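Local coordinates for oxidoreductase, 2OG-Fe(II) oxygenase family (Burkholderia pseudomallei, PDB 6N1F), which binds an iron ion and probably acts as an oxidoreductase of the 2-oxoglutarate/Fe(II) oxygenase family, at residues Arg64-Ala67 and Leu68-Arg71; Arg124-Gly127 and Asp128-Thr132. One frame throughout, in Å; residues are numbered along the deposited sequence.

Contact 1 (Arg64-Ala67 and Leu68-Arg71); sequences RIDA and LQAR
The carboxylate of Asp-66 and the amide of Gln-69 lie side by side near the end of helix 59-70, their planes turned 41° apart. The amide meets the carboxylate through one atom, NE2, which sits 2.8 Å from Asp-66 OD1. This hydrogen bond is weak, because its N-H...O angle is 127°. NE2 also gives a second weak hydrogen bond to the backbone oxygen Asp-66 O, at 3.0 Å. One N-H is split between these two oxygens, so neither bond is straight. The Gln-69 side chain reaches both by folding back: CG sits between the backbone N and the carbonyl carbon (chi1 57°), and a bend at chi2 turns the amide over the preceding turn. The other end of the amide, OE1, accepts a hydrogen bond from Arg-91 NH1 on strand 88-92. At the guanidinium of Arg-64, Leu-68 CD1 lies obliquely. The closer touch is lower on the arginine, where CG is 4.0 Å from Leu-68 CD1. Both side chains also rest on Thr-112 of helix 109-117. The helical bond from Leu-68 N to Arg-64 O is 2.9 Å. The next, from Gln-69 N to Ile-65 O, is 2.8 Å. Asp-66 O also takes a weak bond from Ala-70 N. Arg-91 at OE1 and the carboxylate at NE2 probably polarise the amide in the same sense and fix its flip.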
loop_
_atom_site.group_PDB
_atom_site.type_symbol
_atom_site.label_atom_id
_atom_site.label_comp_id
_atom_site.label_asym_id
_atom_site.label_seq_id
_atom_site.Cartn_x
_atom_site.Cartn_y
_atom_site.Cartn_z
ATOM N N ARG A 64 -15.509 6.108 -5.254
ATOM C CA ARG A 64 -15.259 6.044 -6.688
ATOM C C ARG A 64 -14.251 4.950 -7.019
ATOM O O ARG A 64 -14.484 4.115 -7.904
ATOM C CB ARG A 64 -14.772 7.397 -7.199
ATOM C CG ARG A 64 -14.718 7.493 -8.716
ATOM C CD ARG A 64 -14.163 8.843 -9.162
ATOM N NE ARG A 64 -14.178 9.000 -10.617
ATOM C CZ ARG A 64 -13.379 9.830 -11.286
ATOM N NH1 ARG A 64 -12.496 10.572 -10.628
ATOM N NH2 ARG A 64 -13.450 9.909 -12.610
ATOM N N ILE A 65 -13.113 4.948 -6.323
ATOM C CA ILE A 65 -12.092 3.927 -6.552
ATOM C C ILE A 65 -12.698 2.538 -6.447
ATOM O O ILE A 65 -12.426 1.659 -7.277
ATOM C CB ILE A 65 -10.926 4.104 -5.563
ATOM C CG1 ILE A 65 -10.167 5.396 -5.858
ATOM C CG2 ILE A 65 -10.008 2.866 -5.585
ATOM C CD1 ILE A 65 -9.202 5.764 -4.757
ATOM N N ASP A 66 -13.564 2.333 -5.453
ATOM C CA ASP A 66 -14.191 1.029 -5.260
ATOM C C ASP A 66 -15.061 0.641 -6.451
ATOM O O ASP A 66 -15.010 -0.506 -6.916
ATOM C CB ASP A 66 -15.014 1.030 -3.975
ATOM C CG ASP A 66 -14.815 -0.227 -3.170
ATOM O OD1 ASP A 66 -14.187 -1.170 -3.702
ATOM O OD2 ASP A 66 -15.271 -0.269 -2.006
ATOM N N ALA A 67 -15.876 1.574 -6.952
ATOM C CA ALA A 67 -16.692 1.279 -8.128
ATOM C C ALA A 67 -15.817 0.985 -9.339
ATOM O O ALA A 67 -16.130 0.102 -10.143
ATOM C CB ALA A 67 -17.637 2.445 -8.426
ATOM N N LEU A 68 -14.706 1.704 -9.475
ATOM C CA LEU A 68 -13.861 1.533 -10.651
ATOM C C LEU A 68 -13.101 0.214 -10.613
ATOM O O LEU A 68 -13.018 -0.483 -11.630
ATOM C CB LEU A 68 -12.891 2.706 -10.773
ATOM C CG LEU A 68 -13.469 4.048 -11.222
ATOM C CD1 LEU A 68 -12.435 5.145 -11.048
ATOM C CD2 LEU A 68 -13.898 3.957 -12.669
ATOM N N GLN A 69 -12.531 -0.150 -9.460
ATOM C CA GLN A 69 -11.724 -1.369 -9.423
ATOM C C GLN A 69 -12.575 -2.612 -9.674
ATOM O O GLN A 69 -12.091 -3.591 -10.264
ATOM C CB GLN A 69 -10.962 -1.464 -8.093
ATOM C CG GLN A 69 -11.824 -1.431 -6.850
ATOM C CD GLN A 69 -12.310 -2.806 -6.463
ATOM O OE1 GLN A 69 -11.657 -3.807 -6.765
ATOM N NE2 GLN A 69 -13.467 -2.870 -5.812
ATOM N N ALA A 70 -13.850 -2.577 -9.277
ATOM C CA ALA A 70 -14.748 -3.692 -9.554
ATOM C C ALA A 70 -14.773 -4.044 -11.042
ATOM O O ALA A 70 -14.841 -5.223 -11.408
ATOM C CB ALA A 70 -16.155 -3.354 -9.055
ATOM N N ARG A 71 -14.703 -3.033 -11.914
ATOM C CA ARG A 71 -14.745 -3.234 -13.362
ATOM C C ARG A 71 -13.500 -3.916 -13.911
ATOM O O ARG A 71 -13.501 -4.318 -15.077
ATOM C CB ARG A 71 -14.925 -1.893 -14.079
ATOM C CG ARG A 71 -16.182 -1.111 -13.692
ATOM C CD ARG A 71 -16.500 -0.054 -14.743
ATOM N NE ARG A 71 -17.779 0.620 -14.515
ATOM C CZ ARG A 71 -18.968 0.133 -14.870
ATOM N NH1 ARG A 71 -19.070 -1.049 -15.473
ATOM N NH2 ARG A 71 -20.065 0.833 -14.612
#

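Contact 2 (Arg124-Gly127 and Asp128-Thr132); sequences RFFG and DMFGT
Phe-125 and Met-129, a selenomethionine, lie side by side on the packed flank of helix 120-130. The terminal methyl CE of Met-129 comes to 3.5 Å from Phe-125 CE2, oblique to the ring. Met-129 gets there by bends at chi2 (92°) and chi3, which fold the chain back along the previous turn. Its CG also touches Phe-126 CD1. Leu-51 of strand 48-51 and Met-36 of helix 36-45 pack on both Phe-125 and Met-129. One residue further on, Phe-126 and Phe-130 meet obliquely, with ring centroids 5.9 Å apart and planes at 41°. Their nearest atoms are Phe-126 CD1 and Phe-130 CZ, at 4.0 Å. The backbone oxygen Phe-126 O lies 3.2 Å above one face of the Phe-130 ring, offset toward its rim. That same oxygen accepts the hydrogen bond from Phe-130 N, at 2.8 Å. Phe-130 is further held by a stack with Phe-166 and an edge-to-face contact with Tyr-226.

The flank with Arg-124 and Asp-128 is looser and more exposed, although Asp-128 still touches Met-36. The charged ends of Arg-124 and Asp-128 do not meet, with NH1 of Arg-124 6.0 Å from OD1 of Asp-128. What joins the two residues is the backbone bond from Asp-128 N to Arg-124 O. The helix ends soon after: Gly-131 N gives a weak bond to Gly-127 O, and Gly-131 leaves helical geometry with positive phi (69°). This is an amphipathic helix with a glycine at its C-terminal end. Its apolar side packs on strands 48-51 and 200-204 of the large antiparallel sheet, consistent with a helix packed against the double-stranded beta-helix (jelly-roll) core of 2OG-Fe(II) oxygenases.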
loop_
_atom_site.group_PDB
_atom_site.type_symbol
_atom_site.label_atom_id
_atom_site.label_comp_id
_atom_site.label_asym_id
_atom_site.label_seq_id
_atom_site.Cartn_x
_atom_site.Cartn_y
_atom_site.Cartn_z
ATOM N N ARG A 124 1.550 16.455 -3.544
ATOM C CA ARG A 124 2.015 17.307 -2.456
ATOM C C ARG A 124 1.969 16.566 -1.126
ATOM O O ARG A 124 2.896 16.679 -0.316
ATOM C CB ARG A 124 1.171 18.570 -2.371
ATOM C CG ARG A 124 1.377 19.560 -3.496
ATOM C CD ARG A 124 2.782 20.128 -3.470
ATOM N NE ARG A 124 2.854 21.386 -4.205
ATOM C CZ ARG A 124 3.974 22.068 -4.418
ATOM N NH1 ARG A 124 5.132 21.609 -3.956
ATOM N NH2 ARG A 124 3.934 23.205 -5.102
ATOM N N PHE A 125 0.887 15.817 -0.887
ATOM C CA PHE A 125 0.677 15.145 0.395
ATOM C C PHE A 125 1.773 14.126 0.670
ATOM O O PHE A 125 2.334 14.088 1.765
ATOM C CB PHE A 125 -0.702 14.482 0.398
ATOM C CG PHE A 125 -1.054 13.759 1.679
ATOM C CD1 PHE A 125 -1.683 14.426 2.718
ATOM C CD2 PHE A 125 -0.805 12.399 1.819
ATOM C CE1 PHE A 125 -2.022 13.769 3.887
ATOM C CE2 PHE A 125 -1.156 11.724 2.986
ATOM C CZ PHE A 125 -1.762 12.412 4.026
ATOM N N PHE A 126 2.102 13.294 -0.315
ATOM C CA PHE A 126 3.161 12.323 -0.078
ATOM C C PHE A 126 4.548 12.928 -0.231
ATOM O O PHE A 126 5.490 12.437 0.398
ATOM C CB PHE A 126 2.964 11.105 -0.980
ATOM C CG PHE A 126 1.833 10.226 -0.505
ATOM C CD1 PHE A 126 1.993 9.438 0.625
ATOM C CD2 PHE A 126 0.600 10.242 -1.140
ATOM C CE1 PHE A 126 0.960 8.657 1.096
ATOM C CE2 PHE A 126 -0.433 9.461 -0.679
ATOM C CZ PHE A 126 -0.252 8.667 0.442
ATOM N N GLY A 127 4.683 14.013 -0.992
ATOM C CA GLY A 127 5.948 14.731 -1.014
ATOM C C GLY A 127 6.346 15.247 0.356
ATOM O O GLY A 127 7.495 15.110 0.777
ATOM N N ASP A 128 5.400 15.861 1.069
ATOM C CA ASP A 128 5.674 16.262 2.443
ATOM C C ASP A 128 5.907 15.046 3.334
ATOM O O ASP A 128 6.765 15.069 4.225
ATOM C CB ASP A 128 4.515 17.092 2.980
ATOM C CG ASP A 128 4.367 18.413 2.249
ATOM O OD1 ASP A 128 5.156 18.654 1.310
ATOM O OD2 ASP A 128 3.472 19.199 2.616
HETATM N N MSE A 129 5.155 13.980 3.098
HETATM C CA MSE A 129 5.163 12.789 3.936
HETATM C C MSE A 129 6.538 12.155 3.880
HETATM O O MSE A 129 7.081 11.735 4.895
HETATM C CB MSE A 129 4.070 11.813 3.475
HETATM C CG MSE A 129 4.189 10.396 3.978
HETATM SE SE MSE A 129 3.205 10.124 5.629
HETATM C CE MSE A 129 1.429 10.742 5.111
ATOM N N PHE A 130 7.104 12.118 2.675
ATOM C CA PHE A 130 8.424 11.545 2.482
ATOM C C PHE A 130 9.528 12.516 2.867
ATOM O O PHE A 130 10.668 12.087 3.077
ATOM C CB PHE A 130 8.596 11.083 1.027
ATOM C CG PHE A 130 7.577 10.053 0.580
ATOM C CD1 PHE A 130 6.852 9.313 1.503
ATOM C CD2 PHE A 130 7.345 9.832 -0.769
ATOM C CE1 PHE A 130 5.905 8.377 1.092
ATOM C CE2 PHE A 130 6.401 8.898 -1.195
ATOM C CZ PHE A 130 5.679 8.172 -0.256
ATOM N N GLY A 131 9.222 13.804 2.969
ATOM C CA GLY A 131 10.221 14.774 3.376
ATOM C C GLY A 131 11.323 15.030 2.370
ATOM O O GLY A 131 12.484 15.195 2.765
ATOM N N THR A 132 10.993 15.075 1.077
ATOM C CA THR A 132 11.977 15.403 0.055
ATOM C C THR A 132 11.312 16.212 -1.049
ATOM O O THR A 132 10.095 16.159 -1.246
ATOM C CB THR A 132 12.642 14.149 -0.546
ATOM O OG1 THR A 132 13.808 14.517 -1.290
ATOM C CG2 THR A 132 11.694 13.466 -1.477
#

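Contact 1 lies on helix 59-70 and contact 2 on helix 120-130, so contact 1 comes first along the chain. Their centres are about 26 Å apart, and their nearest atoms about 10 Å, with no touch. Helix 109-117 lies between them in sequence and packs against contact 1. Both have ties to the seven-stranded antiparallel sheet: contact 1 through Arg-91 on strand 88-92, contact 2 through strands 48-51 and 200-204. Contact 1 is away from the iron site. In contact 2 the Phe-130 side chain is about 12 Å from that of the iron ligand Asp-157. The two helices thus pack at separate places on one beta core.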